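Long-range contacts in putative phosphosugar isomerase (Clostridium difficile, PDB 3G68), which probably binds and isomerises phosphorylated sugars through its paired SIS domains, though its exact substrate and reaction remain unproven: residues B[84-90]-B[110-116]; B[251-255]-B[278-282]; B[15-19]-B[180-185]. All coordinates share one frame; numbering follows the deposited sequence. Where two conformers were deposited one is given.

Contact 1 (B[84-90]-B[110-116]); sequences TLVVGVS and CKIASMA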
loop_
_atom_site.group_PDB
_atom_site.type_symbol
_atom_site.label_atom_id
_atom_site.label_comp_id
_atom_site.label_asym_id
_atom_site.label_seq_id
_atom_site.Cartn_x
_atom_site.Cartn_y
_atom_site.Cartn_z
ATOM N N THR B 84 10.529 63.326 -3.396
ATOM C CA THR B 84 9.613 63.075 -2.291
ATOM C C THR B 84 8.268 62.607 -2.816
ATOM O O THR B 84 7.643 63.312 -3.598
ATOM C CB THR B 84 9.357 64.348 -1.446
ATOM O OG1 THR B 84 10.588 64.771 -0.861
ATOM C CG2 THR B 84 8.315 64.068 -0.332
ATOM N N LEU B 85 7.829 61.435 -2.365
ATOM C CA LEU B 85 6.526 60.865 -2.726
ATOM C C LEU B 85 5.538 61.075 -1.565
ATOM O O LEU B 85 5.787 60.623 -0.431
ATOM C CB LEU B 85 6.649 59.367 -3.025
ATOM C CG LEU B 85 5.367 58.547 -3.287
ATOM C CD1 LEU B 85 4.706 58.967 -4.604
ATOM C CD2 LEU B 85 5.634 57.013 -3.247
ATOM N N VAL B 86 4.437 61.776 -1.835
ATOM C CA VAL B 86 3.374 61.928 -0.830
ATOM C C VAL B 86 2.316 60.869 -1.141
ATOM O O VAL B 86 1.740 60.847 -2.242
ATOM C CB VAL B 86 2.740 63.331 -0.797
ATOM C CG1 VAL B 86 1.599 63.375 0.229
ATOM C CG2 VAL B 86 3.790 64.354 -0.466
ATOM N N VAL B 87 2.100 59.969 -0.189
ATOM C CA VAL B 87 1.092 58.938 -0.326
ATOM C C VAL B 87 -0.139 59.388 0.467
ATOM O O VAL B 87 -0.125 59.393 1.700
ATOM C CB VAL B 87 1.581 57.575 0.162
ATOM C CG1 VAL B 87 0.518 56.524 -0.102
ATOM C CG2 VAL B 87 2.902 57.174 -0.516
ATOM N N GLY B 88 -1.177 59.797 -0.265
ATOM C CA GLY B 88 -2.460 60.162 0.318
ATOM C C GLY B 88 -3.290 58.894 0.519
ATOM O O GLY B 88 -3.485 58.122 -0.425
ATOM N N VAL B 89 -3.779 58.687 1.739
ATOM C CA VAL B 89 -4.594 57.523 2.118
ATOM C C VAL B 89 -6.010 57.982 2.516
ATOM O O VAL B 89 -6.171 58.840 3.385
ATOM C CB VAL B 89 -3.931 56.783 3.277
ATOM C CG1 VAL B 89 -4.736 55.517 3.678
ATOM C CG2 VAL B 89 -2.493 56.400 2.920
ATOM N N SER B 90 -7.031 57.435 1.861
ATOM C CA SER B 90 -8.432 57.735 2.181
ATOM C C SER B 90 -9.290 56.593 1.685
ATOM O O SER B 90 -9.415 56.447 0.479
ATOM C CB SER B 90 -8.885 59.054 1.532
ATOM O OG SER B 90 -10.268 59.307 1.776
ATOM N N CYS B 110 6.552 67.481 -5.520
ATOM C CA CYS B 110 6.493 66.100 -5.021
ATOM C C CYS B 110 5.737 65.178 -5.987
ATOM O O CYS B 110 4.855 65.611 -6.743
ATOM C CB CYS B 110 5.785 66.013 -3.661
ATOM S SG CYS B 110 6.583 66.880 -2.296
ATOM N N LYS B 111 6.070 63.897 -5.915
ATOM C CA LYS B 111 5.345 62.850 -6.639
ATOM C C LYS B 111 4.146 62.464 -5.755
ATOM O O LYS B 111 4.263 62.472 -4.529
ATOM C CB LYS B 111 6.269 61.672 -6.906
ATOM C CG LYS B 111 7.365 62.031 -7.893
ATOM C CD LYS B 111 8.413 60.978 -7.999
ATOM C CE LYS B 111 9.387 61.301 -9.128
ATOM N NZ LYS B 111 10.359 60.189 -9.343
ATOM N N ILE B 112 2.997 62.189 -6.370
ATOM C CA ILE B 112 1.772 61.912 -5.634
ATOM C C ILE B 112 1.254 60.500 -5.904
ATOM O O ILE B 112 1.155 60.061 -7.065
ATOM C CB ILE B 112 0.655 62.906 -6.011
ATOM C CG1 ILE B 112 1.127 64.366 -5.867
ATOM C CG2 ILE B 112 -0.602 62.673 -5.168
ATOM C CD1 ILE B 112 1.614 64.783 -4.459
ATOM N N ALA B 113 0.929 59.798 -4.827
ATOM C CA ALA B 113 0.335 58.471 -4.907
ATOM C C ALA B 113 -0.939 58.486 -4.081
ATOM O O ALA B 113 -1.011 59.209 -3.064
ATOM C CB ALA B 113 1.306 57.417 -4.406
ATOM N N SER B 114 -1.940 57.721 -4.524
ATOM C CA SER B 114 -3.205 57.593 -3.810
ATOM C C SER B 114 -3.462 56.142 -3.360
ATOM O O SER B 114 -3.040 55.195 -4.015
ATOM C CB SER B 114 -4.383 58.098 -4.661
ATOM O OG SER B 114 -4.462 57.439 -5.928
HETATM N N MSE B 115 -4.121 55.989 -2.209
HETATM C CA MSE B 115 -4.559 54.693 -1.716
HETATM C C MSE B 115 -5.987 54.822 -1.225
HETATM O O MSE B 115 -6.250 55.107 -0.048
HETATM C CB MSE B 115 -3.626 54.161 -0.626
HETATM C CG MSE B 115 -2.238 53.852 -1.129
HETATM SE SE MSE B 115 -1.301 52.651 0.118
HETATM C CE MSE B 115 0.390 52.287 -0.979
ATOM N N ALA B 116 -6.905 54.705 -2.169
ATOM C CA ALA B 116 -8.327 54.722 -1.896
ATOM C C ALA B 116 -8.860 53.295 -2.007
ATOM O O ALA B 116 -8.260 52.441 -2.689
ATOM C CB ALA B 116 -9.034 55.656 -2.874
#
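Lys111 gives its backbone N-H to Thr84 O, and from there strands 84-90 and 111-116 run side by side in parallel, with six backbone hydrogen bonds between them. The middle of the run is the tight part. Val86 is held through both its backbone N and its backbone O, the N giving to Lys111 O at 2.8 Å and the O taking the N-H of Ala113 at 2.9 Å, while Gly88 does the same two residues on, between Ala113 O and Met115 N. On the face that carries Leu85, Val87, Ala113 and Met115, the methyl of Ala113 meets Leu85 CD1 at 3.7 Å; CG of Leu85 lies anti to the backbone N (chi1 174°), which leads the branch across the neighbouring strand. Farther along, Val87 CG1 touches CG of selenomethionine Met115 at 4.0 Å, and from CG the chain of Met115 runs extended to Asn153, Leu154 and Leu157 of helix 145-165. The two strands belong to a beta-alpha-beta unit of the SIS domain, a flavodoxin-like parallel sheet of strand order 2-1-3-4-5, with helix 96-107 as the crossover. That helix covers the other face, where Ile112 CD1 lies against Val86 CB at 4.1 Å and both residues reach Ala105.

At the buried N-terminal end Thr84 CG2 approaches Cys110 SG at 3.8 Å, while Thr84 OG1 is bonded to Asn81. Lys111, partly exposed, sends its extended chain away from the pair to a weak hydrogen bond with Asn33 O. The C-terminal end is looser: the bond from Ser90 N to Met115 O lengthens to 3.1 Å, and Ser90 OG is hydrogen-bonded to a bound citrate, probably from the crystallisation liquor.

Contact 2 (B[251-255]-B[278-282]); sequences YNAIN and LSGWT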
loop_
_atom_site.group_PDB
_atom_site.type_symbol
_atom_site.label_atom_id
_atom_site.label_comp_id
_atom_site.label_asym_id
_atom_site.label_seq_id
_atom_site.Cartn_x
_atom_site.Cartn_y
_atom_site.Cartn_z
ATOM N N TYR B 251 -2.632 57.390 34.809
ATOM C CA TYR B 251 -3.076 56.605 35.972
ATOM C C TYR B 251 -3.900 57.422 36.981
ATOM O O TYR B 251 -4.669 56.836 37.743
ATOM C CB TYR B 251 -1.873 55.988 36.726
ATOM C CG TYR B 251 -0.970 56.999 37.374
ATOM C CD1 TYR B 251 0.141 57.504 36.694
ATOM C CD2 TYR B 251 -1.232 57.479 38.665
ATOM C CE1 TYR B 251 0.952 58.453 37.270
ATOM C CE2 TYR B 251 -0.434 58.447 39.235
ATOM C CZ TYR B 251 0.681 58.905 38.544
ATOM O OH TYR B 251 1.502 59.856 39.099
ATOM N N ASN B 252 -3.681 58.745 37.042
ATOM C CA ASN B 252 -4.407 59.625 37.963
ATOM C C ASN B 252 -5.908 59.557 37.754
ATOM O O ASN B 252 -6.640 59.776 38.698
ATOM C CB ASN B 252 -3.975 61.092 37.830
ATOM C CG ASN B 252 -2.585 61.351 38.328
ATOM O OD1 ASN B 252 -1.659 61.628 37.559
ATOM N ND2 ASN B 252 -2.413 61.226 39.609
ATOM N N ALA B 253 -6.366 59.308 36.512
ATOM C CA ALA B 253 -7.793 59.288 36.210
ATOM C C ALA B 253 -8.459 57.906 36.305
ATOM O O ALA B 253 -9.652 57.799 36.021
ATOM C CB ALA B 253 -8.054 59.901 34.800
ATOM N N ILE B 254 -7.751 56.876 36.750
ATOM C CA ILE B 254 -8.337 55.524 36.818
ATOM C C ILE B 254 -9.180 55.403 38.086
ATOM O O ILE B 254 -8.745 55.820 39.191
ATOM C CB ILE B 254 -7.251 54.439 36.730
ATOM C CG1 ILE B 254 -6.480 54.535 35.396
ATOM C CG2 ILE B 254 -7.815 53.020 36.948
ATOM C CD1 ILE B 254 -7.300 54.442 34.065
ATOM N N ASN B 255 -10.399 54.875 37.933
ATOM C CA ASN B 255 -11.291 54.627 39.073
ATOM C C ASN B 255 -12.061 53.330 38.859
ATOM O O ASN B 255 -11.843 52.646 37.844
ATOM C CB ASN B 255 -12.183 55.839 39.367
ATOM C CG ASN B 255 -13.030 56.212 38.203
ATOM O OD1 ASN B 255 -13.788 55.388 37.735
ATOM N ND2 ASN B 255 -12.898 57.462 37.714
ATOM N N LEU B 278 -3.313 48.332 38.547
ATOM C CA LEU B 278 -4.626 48.763 38.046
ATOM C C LEU B 278 -5.769 47.903 38.558
ATOM O O LEU B 278 -6.874 48.412 38.752
ATOM C CB LEU B 278 -4.651 48.780 36.514
ATOM C CG LEU B 278 -3.710 49.766 35.849
ATOM C CD1 LEU B 278 -3.676 49.545 34.333
ATOM C CD2 LEU B 278 -4.131 51.184 36.229
ATOM N N SER B 279 -5.524 46.601 38.762
ATOM C CA SER B 279 -6.579 45.685 39.228
ATOM C C SER B 279 -6.990 45.972 40.668
ATOM O O SER B 279 -8.055 45.558 41.109
ATOM C CB SER B 279 -6.203 44.216 38.983
ATOM O OG SER B 279 -6.035 43.994 37.581
ATOM N N GLY B 280 -6.143 46.690 41.392
ATOM C CA GLY B 280 -6.461 47.177 42.720
ATOM C C GLY B 280 -7.413 48.367 42.676
ATOM O O GLY B 280 -8.035 48.651 43.689
ATOM N N TRP B 281 -7.510 49.080 41.550
ATOM C CA TRP B 281 -8.420 50.238 41.393
ATOM C C TRP B 281 -9.715 49.934 40.626
ATOM O O TRP B 281 -10.719 50.621 40.831
ATOM C CB TRP B 281 -7.726 51.426 40.716
ATOM C CG TRP B 281 -6.465 51.931 41.419
ATOM C CD1 TRP B 281 -6.220 51.913 42.758
ATOM C CD2 TRP B 281 -5.374 52.651 40.830
ATOM N NE1 TRP B 281 -5.013 52.506 43.034
ATOM C CE2 TRP B 281 -4.466 52.962 41.870
ATOM C CE3 TRP B 281 -5.039 53.003 39.523
ATOM C CZ2 TRP B 281 -3.257 53.647 41.646
ATOM C CZ3 TRP B 281 -3.845 53.683 39.296
ATOM C CH2 TRP B 281 -2.960 53.989 40.359
ATOM N N THR B 282 -9.680 48.942 39.737
ATOM C CA THR B 282 -10.844 48.543 38.934
ATOM C C THR B 282 -10.815 47.051 38.637
ATOM O O THR B 282 -9.731 46.461 38.461
ATOM C CB THR B 282 -10.939 49.345 37.587
ATOM O OG1 THR B 282 -11.994 48.815 36.765
ATOM C CG2 THR B 282 -9.626 49.315 36.823
#
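Tyr251 begins a short 3-10 turn, closed by Ile254 N on Tyr251 O, and its chain meets the end of helix 271-279, where Leu278 O takes the N-H groups of both Trp281 and Thr282; the backbones come closest at Asn255 and Trp281, with CA atoms 5.7 Å apart. These are two connecting segments at one end of the second parallel sheet, the one with strand order 2-1-3-4-5 that repeats the arrangement of the SIS domain sheet. Segment 251-255 leads into strand 258-264, and the helix end at 278-282 leads into the adjacent strand 284-289.

No hydrogen bond joins the two segments, and the contact rests mainly on Ile254 and Trp281. CG2 of Ile254 comes to the edge of the indole, near its plane, 3.8 Å from Trp281 CE3; it stands anti to the backbone N, while CG1 lies beside that N (chi1 -61°) and turns to Leu278 CD2 at 4.2 Å. The side chains of Ile254 and Trp281 cross at about a right angle. One atom farther round the six-membered ring, Trp281 CZ3 lies 4.0 Å from Tyr251 CB and 3.6 Å from Tyr251 O.

Leu278 belongs to the buried side, resting on Ile214 and Val285 of the sheet, whereas Trp281, Tyr251 and Asn255 are exposed. Thr282 CG2 packs 4.1 Å from Ile254 CG2. Thr282 OG1 is hydrogen-bonded to Ser258 O and Asn284 N, where the two adjacent strands begin, and Thr282 CB sits 3.4 Å from Asn255 O.

Contact 3 (B[15-19]-B[180-185]); sequences MREII and ILDAIN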
loop_
_atom_site.group_PDB
_atom_site.type_symbol
_atom_site.label_atom_id
_atom_site.label_comp_id
_atom_site.label_asym_id
_atom_site.label_seq_id
_atom_site.Cartn_x
_atom_site.Cartn_y
_atom_site.Cartn_z
HETATM N N MSE B 15 -6.897 40.175 1.441
HETATM C CA MSE B 15 -5.460 40.408 1.662
HETATM C C MSE B 15 -4.605 39.531 0.740
HETATM O O MSE B 15 -3.638 40.008 0.128
HETATM C CB MSE B 15 -5.094 40.205 3.131
HETATM C CG MSE B 15 -5.687 41.272 4.058
HETATM SE SE MSE B 15 -5.026 41.105 5.890
HETATM C CE MSE B 15 -3.100 41.556 5.488
ATOM N N ARG B 16 -4.992 38.283 0.612
ATOM C CA ARG B 16 -4.300 37.335 -0.277
ATOM C C ARG B 16 -4.385 37.764 -1.746
ATOM O O ARG B 16 -3.408 37.593 -2.485
ATOM C CB ARG B 16 -4.859 35.948 -0.122
ATOM C CG ARG B 16 -4.507 35.346 1.193
ATOM C CD ARG B 16 -5.316 34.156 1.421
ATOM N NE ARG B 16 -5.066 33.679 2.758
ATOM C CZ ARG B 16 -5.942 33.032 3.503
ATOM N NH1 ARG B 16 -7.163 32.781 3.051
ATOM N NH2 ARG B 16 -5.582 32.654 4.711
ATOM N N GLU B 17 -5.526 38.328 -2.158
ATOM C CA GLU B 17 -5.699 38.858 -3.513
ATOM C C GLU B 17 -4.785 40.047 -3.802
ATOM O O GLU B 17 -4.192 40.173 -4.904
ATOM C CB GLU B 17 -7.130 39.296 -3.771
ATOM C CG GLU B 17 -8.099 38.132 -3.837
ATOM C CD GLU B 17 -9.546 38.571 -3.905
ATOM O OE1 GLU B 17 -9.801 39.788 -3.760
ATOM O OE2 GLU B 17 -10.418 37.680 -4.061
ATOM N N ILE B 18 -4.673 40.909 -2.805
ATOM C CA ILE B 18 -3.817 42.068 -2.870
ATOM C C ILE B 18 -2.354 41.667 -3.006
ATOM O O ILE B 18 -1.637 42.224 -3.812
ATOM C CB ILE B 18 -4.063 43.008 -1.675
ATOM C CG1 ILE B 18 -5.456 43.646 -1.834
ATOM C CG2 ILE B 18 -2.963 44.094 -1.612
ATOM C CD1 ILE B 18 -5.899 44.450 -0.613
ATOM N N ILE B 19 -1.923 40.702 -2.214
ATOM C CA ILE B 19 -0.565 40.150 -2.292
ATOM C C ILE B 19 -0.286 39.602 -3.716
ATOM O O ILE B 19 0.722 39.957 -4.315
ATOM C CB ILE B 19 -0.359 39.086 -1.172
ATOM C CG1 ILE B 19 -0.123 39.799 0.163
ATOM C CG2 ILE B 19 0.819 38.124 -1.472
ATOM C CD1 ILE B 19 -0.257 38.874 1.411
ATOM N N ILE B 180 4.009 37.396 6.206
ATOM C CA ILE B 180 2.744 38.134 6.191
ATOM C C ILE B 180 1.615 37.134 5.996
ATOM O O ILE B 180 0.607 37.192 6.688
ATOM C CB ILE B 180 2.723 39.208 5.071
ATOM C CG1 ILE B 180 3.727 40.326 5.379
ATOM C CG2 ILE B 180 1.354 39.796 4.883
ATOM C CD1 ILE B 180 3.986 41.282 4.177
ATOM N N LEU B 181 1.793 36.183 5.082
ATOM C CA LEU B 181 0.762 35.146 4.859
ATOM C C LEU B 181 0.548 34.289 6.113
ATOM O O LEU B 181 -0.574 33.887 6.427
ATOM C CB LEU B 181 1.113 34.283 3.636
ATOM C CG LEU B 181 0.927 34.951 2.279
ATOM C CD1 LEU B 181 1.492 34.045 1.148
ATOM C CD2 LEU B 181 -0.570 35.292 2.018
ATOM N N ASP B 182 1.622 34.031 6.840
ATOM C CA ASP B 182 1.542 33.296 8.100
ATOM C C ASP B 182 0.695 34.080 9.135
ATOM O O ASP B 182 -0.030 33.450 9.889
ATOM C CB ASP B 182 2.921 33.050 8.731
ATOM C CG ASP B 182 3.750 31.966 8.053
ATOM O OD1 ASP B 182 3.242 31.131 7.288
ATOM O OD2 ASP B 182 4.958 31.925 8.373
ATOM N N ALA B 183 0.756 35.418 9.151
ATOM C CA ALA B 183 -0.076 36.238 10.052
ATOM C C ALA B 183 -1.534 36.221 9.576
ATOM O O ALA B 183 -2.482 36.026 10.350
ATOM C CB ALA B 183 0.447 37.695 10.081
ATOM N N ILE B 184 -1.724 36.375 8.282
ATOM C CA ILE B 184 -3.074 36.385 7.691
ATOM C C ILE B 184 -3.838 35.070 7.972
ATOM O O ILE B 184 -5.037 35.082 8.223
ATOM C CB ILE B 184 -2.983 36.646 6.141
ATOM C CG1 ILE B 184 -2.485 38.085 5.854
ATOM C CG2 ILE B 184 -4.295 36.338 5.461
ATOM C CD1 ILE B 184 -2.206 38.347 4.341
ATOM N N ASN B 185 -3.123 33.941 7.994
ATOM C CA ASN B 185 -3.730 32.642 8.219
ATOM C C ASN B 185 -4.187 32.383 9.663
ATOM O O ASN B 185 -4.931 31.448 9.922
ATOM C CB ASN B 185 -2.806 31.504 7.782
ATOM C CG ASN B 185 -3.583 30.221 7.524
ATOM O OD1 ASN B 185 -4.606 30.242 6.836
ATOM N ND2 ASN B 185 -3.115 29.120 8.067
HETATM O O HOH W 1 -2.424 33.067 4.431
#
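Ile180 opens the second segment by presenting CG2 to Ile19 CD1 at 3.9 Å, where helices 4-20 and 170-184 pack together; their portions 15-19 and 180-184 run nearly antiparallel, at 165°, with axes 11.2 Å apart. At that separation the backbones do not meet, and the pair is a helix-helix interface filled by long aliphatic side chains. Ile180 also touches Tyr309 and Phe312, from a loop much later in the chain.

Leu181 comes next. Its CD2 sits 3.6 Å from Ile19 CD1 and also reaches the aliphatic part of Arg16 at CG, so one methyl bridges the apolar interior and the polar margin. The carbonyl of Leu181 adds a second link: water 1 donates to Leu181 O and accepts from Arg16 NE, tying the guanidinium to the helix through a single solvent molecule. Asp182 turns to the other side of the helix, where it forms a salt bridge with Arg14 of the second subunit, and Leu181 packs on that same Arg14, so this surface also belongs to a subunit interface.

Ile184 is the residue most buried by the other helix. Its CD1 meets Ile19 CD1 tip to tip at 3.6 Å, and in the conformer given CE of selenomethionine Met15 lies 3.5 Å from Ile184 CD1. The side chains of Ile184 and Arg16 slide past each other in opposite directions, which brings Ile184 CG2 near Arg16 NE. Asn185 ends the segment beside the guanidinium. Here Glu10 of the second subunit packs on both Arg16 and Asn185, and Arg16 NH2 stands 4.0 Å from Asn185 CA.

Overall arrangement
Contacts 1 and 3 are buried, while contact 2 is only partly so and lies on the opposite side of the chain's centre from both. Contact 1 falls within the chain span that contact 3 closes; the two never touch, with nearest atoms about 9 Å apart, yet helix 145-165 packs against side chains of each. Contact 2 joins the connections leading into two strands of the second sheet, its centre about 42 Å from that of contact 1. The chemistry follows the place: backbone hydrogen bonds dominate between sheet strands, apolar side chains and one water between helices beside a subunit interface, and an indole edge on an isoleucine between a 3-10 turn and a helix end, partly exposed.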